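Local coordinates for SusD superfamily protein (Bacteroides vulgatus, PDB 3MYV) that probably binds polysaccharide at the bacterial outer membrane, as other members of the SusD family do, at residues Glu112-Val116 and Gly185-Lys189; Ile199-His203 and Phe399-Arg403; Asn206-Phe210 and Ala344-Leu348; Gly277-Gln281 and Gly412-Leu416; Leu339-Glu343 and Asp385-Lys389. All blocks are in the same frame, centred on the assembly; numbering follows the deposited sequence.

Contact 1 (Glu112-Val116 and Gly185-Lys189)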
# COMPACT_ATOMS: atom_id res chain seq x y z
N GLU A 112 -0.73 -14.89 -11.58
CA GLU A 112 -0.74 -14.45 -10.19
C GLU A 112 0.69 -14.20 -9.72
O GLU A 112 0.96 -13.23 -9.05
CB GLU A 112 -1.43 -15.50 -9.30
CG GLU A 112 -1.54 -15.07 -7.85
CD GLU A 112 -2.17 -16.11 -6.92
OE1 GLU A 112 -2.59 -17.19 -7.40
OE2 GLU A 112 -2.23 -15.83 -5.70
N THR A 113 1.61 -15.10 -10.10
CA THR A 113 3.04 -14.92 -9.82
C THR A 113 3.57 -13.61 -10.42
O THR A 113 4.33 -12.88 -9.78
CB THR A 113 3.85 -16.12 -10.34
OG1 THR A 113 3.35 -17.33 -9.75
CG2 THR A 113 5.36 -15.95 -10.04
N MSE A 114 3.16 -13.30 -11.64
CA MSE A 114 3.54 -12.04 -12.26
C MSE A 114 2.95 -10.86 -11.49
O MSE A 114 3.60 -9.82 -11.41
CB MSE A 114 3.12 -11.99 -13.73
CG MSE A 114 3.82 -13.03 -14.61
SE MSE A 114 3.02 -13.19 -16.37
CE MSE A 114 3.54 -11.51 -17.08
N ALA A 115 1.73 -10.99 -10.96
CA ALA A 115 1.12 -9.91 -10.16
C ALA A 115 1.95 -9.65 -8.88
O ALA A 115 2.20 -8.51 -8.51
CB ALA A 115 -0.35 -10.27 -9.80
N VAL A 116 2.37 -10.73 -8.21
CA VAL A 116 3.28 -10.64 -7.05
C VAL A 116 4.58 -9.90 -7.41
O VAL A 116 5.00 -8.96 -6.72
CB VAL A 116 3.54 -12.03 -6.41
CG1 VAL A 116 4.58 -11.91 -5.28
CG2 VAL A 116 2.20 -12.65 -5.87
N GLY A 185 -6.82 -14.18 0.95
CA GLY A 185 -5.42 -14.13 1.38
C GLY A 185 -4.47 -13.97 0.19
O GLY A 185 -3.26 -13.74 0.36
N ARG A 186 -5.02 -14.09 -1.02
CA ARG A 186 -4.23 -13.91 -2.24
C ARG A 186 -4.92 -12.98 -3.25
O ARG A 186 -6.11 -12.66 -3.11
CB ARG A 186 -3.92 -15.28 -2.85
CG ARG A 186 -3.06 -16.17 -1.93
CD ARG A 186 -3.01 -17.67 -2.33
NE ARG A 186 -2.58 -17.94 -3.70
CZ ARG A 186 -2.34 -19.17 -4.19
NH1 ARG A 186 -2.41 -20.24 -3.42
NH2 ARG A 186 -2.01 -19.33 -5.46
N MSE A 187 -4.18 -12.57 -4.27
CA MSE A 187 -4.71 -11.73 -5.33
C MSE A 187 -5.41 -12.61 -6.37
O MSE A 187 -4.90 -13.67 -6.75
CB MSE A 187 -3.58 -10.94 -6.01
CG MSE A 187 -3.05 -9.81 -5.14
SE MSE A 187 -1.85 -8.62 -6.00
CE MSE A 187 -0.24 -9.65 -5.77
N ASN A 188 -6.56 -12.13 -6.84
CA ASN A 188 -7.23 -12.67 -8.02
C ASN A 188 -7.26 -11.58 -9.10
O ASN A 188 -6.65 -10.53 -8.94
CB ASN A 188 -8.64 -13.15 -7.69
CG ASN A 188 -9.59 -12.01 -7.28
OD1 ASN A 188 -9.16 -10.89 -7.09
ND2 ASN A 188 -10.88 -12.32 -7.18
N LYS A 189 -7.97 -11.82 -10.19
CA LYS A 189 -7.99 -10.88 -11.32
C LYS A 189 -8.48 -9.50 -10.90
O LYS A 189 -7.94 -8.48 -11.33
CB LYS A 189 -8.85 -11.43 -12.46
CG LYS A 189 -8.76 -10.65 -13.77
CD LYS A 189 -9.58 -11.37 -14.85
CE LYS A 189 -9.66 -10.54 -16.10
NZ LYS A 189 -10.10 -11.34 -17.23
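Glu112 reaches Arg186 because its CG stands anti to the backbone N (chi1 -177°) and the chain stays extended to the carboxylate, while the arginine chain bends near its end to present its NE side. The guanidinium grips the carboxylate side-on with two nitrogens, one for each oxygen. Arg186 NE gives a nearly straight bond to Glu112 OE2, 2.9 Å long with an N-H...O angle of 172°, lying in the guanidinium plane. Arg186 NH2 meets Glu112 OE1, also at 2.9 Å, but 35° out of the carboxylate plane, since the two flat groups are twisted against each other. Both oxygens are met on their syn side.

Beside this pair, the unbranched, flexible chain of selenomethionine Met187 bends at its end to bring CE to helix 103-128. Met187 CE lies 3.9 Å from Val116 CG2 and 4.1 Å from Ala115 CB; the small alanine allows the methyl to come close to the helix backbone.

The contact joins helix 103-128 to the loop that leads into helix 189-202, whose N-cap is Asn188, in an alpha-helical region of the SusD fold. Tyr24 OH of helix 13-27 also bonds to Glu112 OE2, and Asp17 pairs with Arg186 NH1. A buried carboxylate held by a two-pronged salt bridge and a hydroxyl is probably kept ionised, and the arginine, shared between two acids, ties the loop to two helices.

Contact 2 (Ile199-His203 and Phe399-Arg403)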
# COMPACT_ATOMS: atom_id res chain seq x y z
N ILE A 199 -1.31 1.79 -10.19
CA ILE A 199 -0.01 2.01 -10.80
C ILE A 199 -0.12 2.96 -12.00
O ILE A 199 0.73 3.84 -12.17
CB ILE A 199 0.71 0.65 -11.12
CG1 ILE A 199 1.14 -0.02 -9.80
CG2 ILE A 199 1.96 0.84 -12.02
CD1 ILE A 199 1.51 -1.52 -9.93
N TYR A 200 -1.17 2.80 -12.81
CA TYR A 200 -1.42 3.77 -13.90
C TYR A 200 -1.47 5.20 -13.32
O TYR A 200 -0.84 6.12 -13.85
CB TYR A 200 -2.75 3.50 -14.60
CG TYR A 200 -2.80 2.38 -15.61
CD1 TYR A 200 -1.75 2.11 -16.49
CD2 TYR A 200 -3.95 1.57 -15.70
CE1 TYR A 200 -1.84 1.08 -17.43
CE2 TYR A 200 -4.04 0.57 -16.60
CZ TYR A 200 -2.99 0.31 -17.47
OH TYR A 200 -3.13 -0.73 -18.36
N LEU A 201 -2.16 5.37 -12.21
CA LEU A 201 -2.31 6.69 -11.56
C LEU A 201 -0.98 7.24 -11.09
O LEU A 201 -0.64 8.41 -11.36
CB LEU A 201 -3.32 6.59 -10.39
CG LEU A 201 -3.73 7.90 -9.69
CD1 LEU A 201 -4.69 8.66 -10.60
CD2 LEU A 201 -4.36 7.66 -8.28
N TYR A 202 -0.20 6.40 -10.40
CA TYR A 202 1.14 6.77 -9.99
C TYR A 202 2.03 7.11 -11.19
O TYR A 202 2.95 7.91 -11.06
CB TYR A 202 1.80 5.66 -9.20
CG TYR A 202 1.51 5.61 -7.71
CD1 TYR A 202 0.22 5.39 -7.23
CD2 TYR A 202 2.54 5.71 -6.79
CE1 TYR A 202 -0.02 5.32 -5.87
CE2 TYR A 202 2.31 5.60 -5.43
CZ TYR A 202 1.03 5.41 -4.99
OH TYR A 202 0.80 5.33 -3.65
N HIS A 203 1.76 6.48 -12.34
CA HIS A 203 2.51 6.71 -13.57
C HIS A 203 2.00 7.91 -14.41
O HIS A 203 2.54 8.19 -15.49
CB HIS A 203 2.50 5.43 -14.40
CG HIS A 203 3.56 5.38 -15.47
ND1 HIS A 203 3.27 5.16 -16.80
CD2 HIS A 203 4.91 5.49 -15.39
CE1 HIS A 203 4.39 5.15 -17.50
NE2 HIS A 203 5.40 5.34 -16.67
N PHE A 399 2.65 8.64 0.22
CA PHE A 399 2.82 8.46 -1.22
C PHE A 399 1.86 9.33 -2.02
O PHE A 399 2.23 9.92 -3.04
CB PHE A 399 2.59 7.00 -1.60
CG PHE A 399 3.57 6.04 -1.01
CD1 PHE A 399 4.92 6.14 -1.29
CD2 PHE A 399 3.13 5.01 -0.18
CE1 PHE A 399 5.82 5.21 -0.77
CE2 PHE A 399 4.02 4.10 0.35
CZ PHE A 399 5.36 4.19 0.05
N ASP A 400 0.64 9.48 -1.52
CA ASP A 400 -0.39 10.26 -2.24
C ASP A 400 -0.06 11.75 -2.27
O ASP A 400 -0.28 12.42 -3.27
CB ASP A 400 -1.78 10.02 -1.64
CG ASP A 400 -2.35 8.64 -1.99
OD1 ASP A 400 -1.91 7.98 -2.95
OD2 ASP A 400 -3.26 8.20 -1.28
N LEU A 401 0.48 12.27 -1.17
CA LEU A 401 0.87 13.67 -1.15
C LEU A 401 2.11 13.88 -2.02
O LEU A 401 2.16 14.79 -2.88
CB LEU A 401 1.09 14.16 0.28
CG LEU A 401 -0.21 14.39 1.06
CD1 LEU A 401 0.09 14.60 2.54
CD2 LEU A 401 -1.02 15.58 0.48
N LEU A 402 3.10 13.01 -1.85
CA LEU A 402 4.39 13.25 -2.51
C LEU A 402 4.27 13.10 -4.03
O LEU A 402 4.83 13.90 -4.75
CB LEU A 402 5.52 12.40 -1.93
CG LEU A 402 6.66 13.31 -1.48
CD1 LEU A 402 6.14 14.33 -0.50
CD2 LEU A 402 7.83 12.56 -0.87
N ARG A 403 3.51 12.11 -4.51
CA ARG A 403 3.39 11.89 -5.96
C ARG A 403 2.60 12.99 -6.66
O ARG A 403 2.69 13.14 -7.87
CB ARG A 403 2.76 10.51 -6.30
CG ARG A 403 1.26 10.39 -5.98
CD ARG A 403 0.75 8.95 -6.17
NE ARG A 403 -0.55 8.81 -5.55
CZ ARG A 403 -1.68 9.33 -6.03
NH1 ARG A 403 -1.70 9.97 -7.19
NH2 ARG A 403 -2.80 9.17 -5.36
O HOH W 1 0.32 10.13 -9.28
O HOH W 2 -1.99 5.32 -3.07
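In the SusD fold the last turn of helix 189-202 meets the short helix 397-403 here, and a CH-pi and off-centre cation-pi contact joins them. Arg403 lays its CD methylene squarely over one face of Tyr202, 3.5 Å from the ring centroid and 1° off the normal. The guanidinium continues past the rim, so the cation-pi part is off-centre, with Arg403 CZ 4.8 Å from the centroid of the Tyr202 ring. Arg403 CG sits between the backbone N and the carbonyl carbon (chi1 72°), and from there the chain runs extended to NE across the ring.

Asp400, one helical turn earlier, fixes the head group: Arg403 NE and NH2 both bond to its OD1, the shorter bond being NH2 to OD1 at 2.8 Å. Across the interface, Leu201 CD2 packs 3.6 Å from Arg403 NH2. Tyr202 OH nears Phe399 CB at 3.2 Å, and one water links that hydroxyl to Asp400 OD1. A second water accepts from Arg403 NH1 and donates to Leu201 O at 2.9 Å, satisfying a carbonyl near the end of helix 189-202.

Beyond the two segments, Glu343 pairs with Arg403 NH1, and Arg387 with Asp400 OD2. Tyrosine suits its place because it offers a broad face to the arginine and a polar end to the water. The two acids probably offset both Arg403 and the nearby guanidinium of Arg387, and two N-H groups converging on one oxygen, Asp400 OD1, set the rotation of the Arg403 head group.

Contact 3 (Asn206-Phe210 and Ala344-Leu348). With EDO (1,2-ethanediol), chain K.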
# COMPACT_ATOMS: atom_id res chain seq x y z
N ASN A 206 -3.49 9.02 -16.52
CA ASN A 206 -4.80 9.31 -15.95
C ASN A 206 -5.97 8.72 -16.73
O ASN A 206 -6.88 8.22 -16.12
CB ASN A 206 -4.96 10.82 -15.75
CG ASN A 206 -3.95 11.35 -14.75
OD1 ASN A 206 -3.16 12.24 -15.05
ND2 ASN A 206 -3.94 10.75 -13.58
N ARG A 207 -5.92 8.74 -18.06
CA ARG A 207 -6.97 8.14 -18.87
C ARG A 207 -7.05 6.63 -18.62
O ARG A 207 -8.14 6.07 -18.40
CB ARG A 207 -6.73 8.46 -20.35
CG ARG A 207 -7.66 7.80 -21.34
CD ARG A 207 -9.12 7.93 -20.97
NE ARG A 207 -9.57 9.32 -20.88
CZ ARG A 207 -10.83 9.66 -20.61
NH1 ARG A 207 -11.75 8.71 -20.41
NH2 ARG A 207 -11.17 10.94 -20.53
N LYS A 208 -5.89 5.96 -18.65
CA LYS A 208 -5.84 4.52 -18.38
C LYS A 208 -6.35 4.21 -16.97
O LYS A 208 -7.13 3.26 -16.80
CB LYS A 208 -4.43 3.95 -18.59
CG LYS A 208 -3.92 4.13 -20.05
CD LYS A 208 -2.65 3.31 -20.28
CE LYS A 208 -2.05 3.54 -21.66
NZ LYS A 208 -0.68 2.93 -21.74
N ALA A 209 -5.91 4.99 -15.99
CA ALA A 209 -6.36 4.81 -14.59
C ALA A 209 -7.86 4.98 -14.45
O ALA A 209 -8.55 4.14 -13.84
CB ALA A 209 -5.62 5.77 -13.63
N PHE A 210 -8.40 6.05 -15.04
CA PHE A 210 -9.86 6.28 -14.96
C PHE A 210 -10.61 5.14 -15.64
O PHE A 210 -11.51 4.54 -15.05
CB PHE A 210 -10.25 7.63 -15.58
CG PHE A 210 -11.73 7.83 -15.59
CD1 PHE A 210 -12.38 8.27 -14.46
CD2 PHE A 210 -12.48 7.46 -16.70
CE1 PHE A 210 -13.77 8.39 -14.44
CE2 PHE A 210 -13.86 7.56 -16.67
CZ PHE A 210 -14.50 8.03 -15.55
N ALA A 344 -8.26 10.63 -10.98
CA ALA A 344 -7.91 10.64 -12.38
C ALA A 344 -8.95 11.46 -13.16
O ALA A 344 -8.60 12.26 -14.04
CB ALA A 344 -7.81 9.19 -12.92
N GLY A 345 -10.22 11.28 -12.82
CA GLY A 345 -11.32 12.07 -13.45
C GLY A 345 -11.12 13.57 -13.23
O GLY A 345 -11.28 14.37 -14.14
N CYS A 346 -10.75 13.94 -12.01
CA CYS A 346 -10.49 15.32 -11.70
C CYS A 346 -9.33 15.84 -12.57
O CYS A 346 -9.44 16.90 -13.16
CB CYS A 346 -10.18 15.43 -10.22
SG CYS A 346 -10.01 17.12 -9.67
N LYS A 347 -8.26 15.06 -12.71
CA LYS A 347 -7.13 15.47 -13.54
C LYS A 347 -7.45 15.53 -15.02
O LYS A 347 -6.86 16.32 -15.75
CB LYS A 347 -5.93 14.56 -13.30
CG LYS A 347 -5.35 14.71 -11.89
CD LYS A 347 -4.26 13.68 -11.61
CE LYS A 347 -3.42 14.03 -10.39
NZ LYS A 347 -2.61 12.86 -9.90
N LEU A 348 -8.37 14.69 -15.48
CA LEU A 348 -8.75 14.66 -16.90
C LEU A 348 -9.72 15.75 -17.35
O LEU A 348 -9.71 16.16 -18.50
CB LEU A 348 -9.34 13.29 -17.25
CG LEU A 348 -8.33 12.15 -17.31
CD1 LEU A 348 -9.05 10.80 -17.20
CD2 LEU A 348 -7.51 12.24 -18.60
C1 EDO K . -12.72 19.28 -12.09
O1 EDO K . -13.62 19.71 -13.12
C2 EDO K . -11.28 19.37 -12.58
O2 EDO K . -11.22 18.75 -13.86
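Ala344 and Leu348, one turn apart on helix 334-348, pack against the first turn of helix 206-223 in a helix-helix contact of the alpha-helical part of the SusD fold. The short axes pass 8.8 Å apart at 139°, a roughly antiparallel crossing made close by small residues. Ala344 CB fits among Asn206 O, Ala209 CB and Phe210 CB, the last 3.9 Å away. Leu348 extends its CD1 branch into the same surface, 3.8 Å from Phe210 CB. Phe210 itself has CG anti to the backbone N (chi1 176°), which carries its ring alongside Gly345, where the absence of a side chain permits Phe210 CD1 to lie 4.1 Å from Gly345 N.

Farther out, the aliphatic chain of Lys347 crosses the side chain of Asn206 at about a right angle, while its ammonium group turns to Glu343 and Asn404. Lysine suits this border because its methylenes can pack while NZ pairs with Glu343. Arg207 is held by Asp211, and Ala352 of helix 350-367 lies against both Arg207 and Phe210. The CD1 methyl of Leu348 also touches the backbone of the first turn, with Leu348 CD1 3.5 Å from Asn206 O.

Contact 4 (Gly277-Gln281 and Gly412-Leu416)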
# COMPACT_ATOMS: atom_id res chain seq x y z
N GLY A 277 1.99 4.36 17.79
CA GLY A 277 1.58 5.54 17.04
C GLY A 277 0.14 5.95 17.30
O GLY A 277 -0.64 5.18 17.86
N PHE A 278 -0.15 7.19 16.90
CA PHE A 278 -1.45 7.83 17.05
C PHE A 278 -1.83 8.42 15.72
O PHE A 278 -0.96 8.57 14.86
CB PHE A 278 -1.37 8.96 18.07
CG PHE A 278 -0.69 8.58 19.34
CD1 PHE A 278 -1.09 7.42 20.04
CD2 PHE A 278 0.29 9.38 19.89
CE1 PHE A 278 -0.50 7.08 21.22
CE2 PHE A 278 0.89 9.05 21.09
CZ PHE A 278 0.50 7.89 21.76
N VAL A 279 -3.11 8.77 15.53
CA VAL A 279 -3.41 9.78 14.54
C VAL A 279 -2.88 11.11 15.08
O VAL A 279 -2.71 11.29 16.28
CB VAL A 279 -4.92 9.85 14.15
CG1 VAL A 279 -5.39 8.46 13.66
CG2 VAL A 279 -5.80 10.40 15.29
N THR A 280 -2.62 12.04 14.17
CA THR A 280 -2.18 13.37 14.55
C THR A 280 -3.39 14.21 15.01
O THR A 280 -4.58 13.83 14.77
CB THR A 280 -1.53 14.07 13.36
OG1 THR A 280 -2.48 14.09 12.29
CG2 THR A 280 -0.26 13.35 12.92
N GLN A 281 -3.11 15.32 15.68
CA GLN A 281 -4.15 16.24 16.09
C GLN A 281 -4.91 16.75 14.84
O GLN A 281 -6.12 16.89 14.87
CB GLN A 281 -3.57 17.40 16.90
CG GLN A 281 -4.65 18.24 17.59
CD GLN A 281 -4.10 19.36 18.44
OE1 GLN A 281 -3.14 19.18 19.19
NE2 GLN A 281 -4.72 20.53 18.35
N GLY A 412 3.10 21.42 14.94
CA GLY A 412 2.14 21.68 16.00
C GLY A 412 1.49 20.42 16.55
O GLY A 412 2.09 19.33 16.51
N GLY A 413 0.28 20.59 17.07
CA GLY A 413 -0.47 19.50 17.66
C GLY A 413 0.30 18.85 18.79
O GLY A 413 0.80 19.52 19.69
N TYR A 414 0.42 17.53 18.73
CA TYR A 414 1.26 16.80 19.65
C TYR A 414 2.38 16.04 18.91
O TYR A 414 2.84 14.98 19.34
CB TYR A 414 0.41 15.88 20.53
CG TYR A 414 -0.68 15.04 19.88
CD1 TYR A 414 -0.39 13.81 19.29
CD2 TYR A 414 -2.02 15.43 19.93
CE1 TYR A 414 -1.38 13.02 18.72
CE2 TYR A 414 -3.03 14.66 19.39
CZ TYR A 414 -2.71 13.44 18.77
OH TYR A 414 -3.71 12.67 18.24
N HIS A 415 2.84 16.62 17.82
CA HIS A 415 4.03 16.11 17.14
C HIS A 415 5.23 16.07 18.09
O HIS A 415 5.36 16.91 19.00
CB HIS A 415 4.35 16.93 15.90
CG HIS A 415 3.52 16.56 14.70
ND1 HIS A 415 3.77 15.44 13.94
CD2 HIS A 415 2.46 17.18 14.13
CE1 HIS A 415 2.89 15.38 12.96
NE2 HIS A 415 2.07 16.41 13.06
N LEU A 416 6.11 15.11 17.86
CA LEU A 416 7.32 14.99 18.65
C LEU A 416 8.36 16.05 18.31
O LEU A 416 8.38 16.58 17.20
CB LEU A 416 7.95 13.62 18.45
CG LEU A 416 7.08 12.38 18.69
CD1 LEU A 416 7.94 11.12 18.60
CD2 LEU A 416 6.40 12.47 20.05
O HOH W 3 -0.31 15.96 16.24
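Tyr414 spans from its loop to the end of strand 277-279, a strand of a small two-stranded antiparallel sheet with 48-50, and to the start of helix 281-288. From its CB, the CG is placed between the backbone N and the carbonyl carbon (chi1 46°), which sends the ring across the strand end. Along one side of the ring, CD2 and CE2 run beside Gln281, with Tyr414 CE2 3.7 Å from Gln281 CB. On the other side, Tyr414 CE1 meets Phe278 CB at 4.1 Å, near the plane of the tyrosine ring. Gln281 N lies over one face of the ring, 3.6 Å from Tyr414 CZ. At the tip, Tyr414 OH donates to Val279 O at 2.6 Å, approaching from above the carbonyl plane, 37° out of it; Trp310 N of strand 307-312 also bonds to this hydroxyl. Tyrosine fits because its ring lies between Phe278 and Gln281 while its hydroxyl reaches the Val279 carbonyl.

Next to it, Thr280 caps helix 281-288 through OG1, which bonds to Tyr283 N and Asp46 O, and its CG2 turns to His415. The imidazole of His415 is held by Tyr61. Glycine suits position 413 because Gly413 has positive phi and its backbone comes close to Gln281. A water bridges the two backbones, accepting from Gln281 N at 2.9 Å and from Tyr414 N at 3.0 Å.

Contact 5 (Leu339-Glu343 and Asp385-Lys389)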
# COMPACT_ATOMS: atom_id res chain seq x y z
N LEU A 339 -11.74 6.14 -5.30
CA LEU A 339 -10.87 7.33 -5.17
C LEU A 339 -9.89 7.46 -6.33
O LEU A 339 -9.59 8.59 -6.72
CB LEU A 339 -10.16 7.35 -3.82
CG LEU A 339 -11.11 7.53 -2.65
CD1 LEU A 339 -10.41 7.23 -1.33
CD2 LEU A 339 -11.75 8.92 -2.62
N ILE A 340 -9.40 6.35 -6.91
CA ILE A 340 -8.56 6.43 -8.13
C ILE A 340 -9.37 7.03 -9.30
O ILE A 340 -8.91 7.94 -10.01
CB ILE A 340 -7.98 5.04 -8.52
CG1 ILE A 340 -6.99 4.54 -7.44
CG2 ILE A 340 -7.38 5.10 -9.96
CD1 ILE A 340 -6.58 3.06 -7.54
N ALA A 341 -10.58 6.54 -9.51
CA ALA A 341 -11.44 7.11 -10.55
C ALA A 341 -11.70 8.62 -10.30
O ALA A 341 -11.65 9.44 -11.24
CB ALA A 341 -12.77 6.35 -10.63
N ALA A 342 -11.96 8.97 -9.04
CA ALA A 342 -12.21 10.36 -8.65
C ALA A 342 -10.99 11.23 -8.91
O ALA A 342 -11.13 12.34 -9.44
CB ALA A 342 -12.64 10.45 -7.13
N GLU A 343 -9.81 10.73 -8.55
CA GLU A 343 -8.59 11.53 -8.75
C GLU A 343 -8.23 11.72 -10.23
O GLU A 343 -7.93 12.83 -10.70
CB GLU A 343 -7.42 10.94 -7.97
CG GLU A 343 -6.19 11.78 -8.05
CD GLU A 343 -5.00 11.25 -7.28
OE1 GLU A 343 -5.17 10.45 -6.35
OE2 GLU A 343 -3.87 11.66 -7.60
N ASP A 385 -7.97 15.03 0.27
CA ASP A 385 -8.58 15.08 1.61
C ASP A 385 -9.51 13.88 1.82
O ASP A 385 -9.56 13.34 2.91
CB ASP A 385 -9.38 16.37 1.85
CG ASP A 385 -8.50 17.61 2.00
OD1 ASP A 385 -7.28 17.50 2.27
OD2 ASP A 385 -9.05 18.71 1.88
N GLU A 386 -10.21 13.45 0.78
CA GLU A 386 -11.07 12.26 0.91
C GLU A 386 -10.23 11.00 1.12
O GLU A 386 -10.57 10.15 1.96
CB GLU A 386 -12.03 12.10 -0.27
CG GLU A 386 -13.26 11.22 0.04
CD GLU A 386 -14.09 11.74 1.20
OE1 GLU A 386 -14.09 12.96 1.47
OE2 GLU A 386 -14.78 10.93 1.83
N ARG A 387 -9.12 10.90 0.39
CA ARG A 387 -8.16 9.83 0.60
C ARG A 387 -7.62 9.83 2.02
O ARG A 387 -7.51 8.77 2.63
CB ARG A 387 -6.98 9.93 -0.37
CG ARG A 387 -7.27 9.55 -1.81
CD ARG A 387 -6.05 9.87 -2.68
NE ARG A 387 -6.08 9.17 -3.96
CZ ARG A 387 -5.75 7.89 -4.13
NH1 ARG A 387 -5.33 7.13 -3.11
NH2 ARG A 387 -5.84 7.35 -5.34
N SER A 388 -7.26 11.01 2.54
CA SER A 388 -6.81 11.14 3.92
C SER A 388 -7.81 10.49 4.89
O SER A 388 -7.44 9.69 5.75
CB SER A 388 -6.67 12.61 4.27
OG SER A 388 -6.43 12.77 5.64
N LYS A 389 -9.08 10.87 4.74
CA LYS A 389 -10.16 10.38 5.60
C LYS A 389 -10.34 8.88 5.49
O LYS A 389 -10.44 8.16 6.50
CB LYS A 389 -11.49 11.04 5.21
CG LYS A 389 -11.62 12.54 5.55
CD LYS A 389 -12.97 13.09 5.14
CE LYS A 389 -12.97 14.63 5.15
NZ LYS A 389 -14.34 15.26 5.12
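The Arg387 guanidinium carries Leu339 CB over one face, while the carboxylate of Glu343 and the CG1 of Ile340 approach it obliquely. The contact joins two nearly antiparallel helices of the SusD fold, 334-348 and 380-391, whose short axes are 11.0 Å apart at 167°. Carboxylate and guanidinium planes stand 90° apart, so this salt bridge is not the two-pronged, coplanar kind. A single oxygen does the work: Arg387 NE reaches Glu343 OE1 at 2.9 Å, but the N-H...O angle of 128° makes the bond weak. Ile340 CG1 lies 3.7 Å from Arg387 NH2.

The spacing of the helices is filled by long side chains. Arg387 runs extended from CG to NE, and Leu339 lies antiparallel alongside its aliphatic part, with Leu339 CD1 3.9 Å from Arg387 CG. The other methyl of the leucine crosses Glu386, which takes its carboxylate away to Arg295 and Arg382. Leucine suits this place because its two methyls pack against the aliphatic parts of both charged residues.

The second oxygen of Glu343, OE2, pairs with Arg403 and Lys347. Arg387 in turn gives NH1 to Asp400. The buried charges thus form a network in which the acids probably offset two guanidiniums that come close to each other, those of Arg387 and Arg403, and the glutamate is probably kept ionised. Nearest to Glu386 on the leucine side is Leu339 CD2, 3.8 Å from Glu386 CG.

How the contacts relate
Along the chain contact 1 closes before the others open. Contacts 3 and 5 are both nested in the loop closed by contact 2, and their segments alternate; contact 5 is also nested within contact 4. Contacts 2, 3 and 5 form one cluster, their centres about 12 Å apart, and charged side chains of 2 and 5 pair with each other. Together they bind helices 189-202, 206-223, 334-348, 380-391 and 397-403 into one core, with 334-348 serving both 3 and 5. Contact 1 stands about 21 Å from contact 2, centre to centre, linked by helix 189-202. Contact 4, about 36 Å from contact 1 centre to centre, joins a strand and a loop across the chain's centre.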